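Local structure of argininosuccinate lyase (Chelativorans sp., 6RX8) at residues 112-117 with 199-204. The protein probably catalyses the cleavage of argininosuccinate into fumarate and L-arginine, the last step of arginine biosynthesis. The protein carries 2 engineered substitutions. Sequence-based numbering, arbitrary orientation.
Sequences RNDLAN and GAAATA. With FUM (fumaric acid), chain B; FUM (fumaric acid), chain C.
The flat amide of Asn113 meets the carbonyl of Ala202 edge-on: ND2 donates to Ala202 O over 2.9 Å, almost straight at 174°, in the carbonyl plane and on a lone pair. The second hydrogen of ND2 goes to O of the chain B fumarate, also at 2.9 Å. An asparagine suits this place because one NH2 can serve backbone and ligand together, and the two bonds fix the turn of its amide. The guanidinium of Arg112 carries the chain C fumarate over one face, with C4 of that ligand 3.0 Å above the plane; at its edge lies the carboxylate of the chain B fumarate, whose O8 takes bonds from Arg112 NE (2.8 Å) and NH2. The bend at chi3 (-60°) folds the end of the arginine round to this carboxylate, while its backbone N holds O7. A leucine in place of Arg112 would probably leave O8 without its two charged donors and the chain C fumarate without the flat cation beneath it. Asp114 turns the other way, its CG lying between backbone N and carbonyl carbon (chi1 63°), and OD2 receives Gly199 N at 3.0 Å and, weakly, Ala201 N at 2.9 Å. A carboxylate suits this place because its two oxygens can take up several backbone N-H groups, OD2 those of the 199-204 loop and OD1 that of Ser111 just before the helix. With Ser111, Thr158 of the second subunit and Ser281, Lys286 and Asn288 of the third, this helix start forms a dicarboxylate-binding site shared by three subunits, characteristic of the tetrameric fumarase/aspartase superfamily.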
loop_
_atom_site.group_PDB
_atom_site.type_symbol
_atom_site.label_atom_id
_atom_site.label_comp_id
_atom_site.label_asym_id
_atom_site.label_seq_id
_atom_site.Cartn_x
_atom_site.Cartn_y
_atom_site.Cartn_z
ATOM N N ARG A 112 -2.675 9.384 29.845
ATOM C CA ARG A 112 -3.129 8.328 28.950
ATOM C C ARG A 112 -2.125 8.068 27.831
ATOM O O ARG A 112 -2.103 6.971 27.261
ATOM C CB ARG A 112 -4.490 8.677 28.352
ATOM C CG ARG A 112 -5.632 8.501 29.345
ATOM C CD ARG A 112 -6.996 8.723 28.704
ATOM N NE ARG A 112 -7.112 10.066 28.154
ATOM C CZ ARG A 112 -8.203 10.559 27.579
ATOM N NH1 ARG A 112 -9.304 9.824 27.482
ATOM N NH2 ARG A 112 -8.185 11.791 27.086
ATOM N N ASN A 113 -1.283 9.046 27.503
ATOM C CA ASN A 113 -0.403 8.883 26.354
ATOM C C ASN A 113 0.709 7.888 26.650
ATOM O O ASN A 113 0.958 6.972 25.857
ATOM C CB ASN A 113 0.178 10.230 25.936
ATOM C CG ASN A 113 -0.889 11.225 25.559
ATOM O OD1 ASN A 113 -2.054 10.864 25.372
ATOM N ND2 ASN A 113 -0.503 12.486 25.439
ATOM N N ASP A 114 1.403 8.044 27.783
ATOM C CA ASP A 114 2.462 7.076 28.053
ATOM C C ASP A 114 1.875 5.758 28.552
ATOM O O ASP A 114 2.406 4.691 28.219
ATOM C CB ASP A 114 3.533 7.663 28.989
ATOM C CG ASP A 114 3.038 8.028 30.380
ATOM O OD1 ASP A 114 1.841 8.298 30.580
ATOM O OD2 ASP A 114 3.910 8.101 31.283
ATOM N N LEU A 115 0.743 5.802 29.258
ATOM C CA LEU A 115 0.034 4.577 29.615
ATOM C C LEU A 115 -0.314 3.767 28.376
ATOM O O LEU A 115 -0.076 2.551 28.321
ATOM C CB LEU A 115 -1.242 4.914 30.392
ATOM C CG LEU A 115 -2.296 3.811 30.552
ATOM C CD1 LEU A 115 -1.824 2.656 31.416
ATOM C CD2 LEU A 115 -3.587 4.414 31.137
ATOM N N ALA A 116 -0.903 4.426 27.375
ATOM C CA ALA A 116 -1.371 3.724 26.188
ATOM C C ALA A 116 -0.204 3.168 25.390
ATOM O O ALA A 116 -0.235 2.016 24.944
ATOM C CB ALA A 116 -2.211 4.659 25.317
ATOM N N ASN A 117 0.836 3.977 25.184
ATOM C CA ASN A 117 1.977 3.493 24.417
ATOM C C ASN A 117 2.619 2.306 25.112
ATOM O O ASN A 117 2.973 1.314 24.461
ATOM C CB ASN A 117 2.983 4.618 24.203
ATOM C CG ASN A 117 2.799 5.307 22.859
ATOM O OD1 ASN A 117 1.744 5.899 22.587
ATOM N ND2 ASN A 117 3.822 5.220 22.000
ATOM N N GLY A 199 6.665 7.431 32.335
ATOM C CA GLY A 199 7.415 8.565 32.811
ATOM C C GLY A 199 7.445 9.723 31.840
ATOM O O GLY A 199 7.721 10.854 32.251
ATOM N N ALA A 200 7.176 9.468 30.560
ATOM C CA ALA A 200 6.989 10.553 29.609
ATOM C C ALA A 200 5.722 11.345 29.893
ATOM O O ALA A 200 5.599 12.487 29.446
ATOM C CB ALA A 200 6.949 9.997 28.188
ATOM N N ALA A 201 4.776 10.769 30.615
ATOM C CA ALA A 201 3.489 11.419 30.932
ATOM C C ALA A 201 2.881 11.903 29.622
ATOM O O ALA A 201 2.727 11.118 28.666
ATOM C CB ALA A 201 3.695 12.488 31.973
ATOM N N ALA A 202 2.494 13.170 29.515
ATOM C CA ALA A 202 1.788 13.637 28.346
ATOM C C ALA A 202 2.687 13.623 27.126
ATOM O O ALA A 202 2.209 13.363 26.017
ATOM C CB ALA A 202 1.236 15.044 28.578
ATOM N N THR A 203 3.983 13.897 27.317
ATOM C CA THR A 203 4.940 14.066 26.234
ATOM C C THR A 203 6.193 14.802 26.697
ATOM O O THR A 203 7.167 14.883 25.943
ATOM C CB THR A 203 4.334 14.849 25.064
ATOM O OG1 THR A 203 5.310 14.972 24.019
ATOM C CG2 THR A 203 3.918 16.234 25.496
ATOM N N ALA A 204 6.164 15.371 27.915
ATOM C CA ALA A 204 7.258 16.186 28.431
ATOM C C ALA A 204 7.713 15.753 29.821
ATOM O O ALA A 204 8.364 16.532 30.527
ATOM C CB ALA A 204 6.856 17.665 28.475
HETATM O OXT FUM B . -3.994 15.977 25.056
HETATM C C FUM B . -3.398 14.906 25.295
HETATM O O FUM B . -2.254 14.667 24.834
HETATM C C4 FUM B . -4.107 13.939 26.164
HETATM C C5 FUM B . -3.515 13.518 27.282
HETATM C C6 FUM B . -4.169 12.561 28.211
HETATM O O7 FUM B . -3.514 12.072 29.163
HETATM O O8 FUM B . -5.371 12.270 28.028
HETATM O OXT FUM C . -7.044 7.939 25.045
HETATM C C FUM C . -7.009 9.165 24.790
HETATM O O FUM C . -5.959 9.837 24.850
HETATM C C4 FUM C . -8.226 9.890 24.389
HETATM C C5 FUM C . -9.229 9.270 23.796
HETATM C C6 FUM C . -10.435 10.016 23.392
HETATM O O7 FUM C . -11.105 9.424 22.532
HETATM O O8 FUM C . -10.755 11.148 23.855
#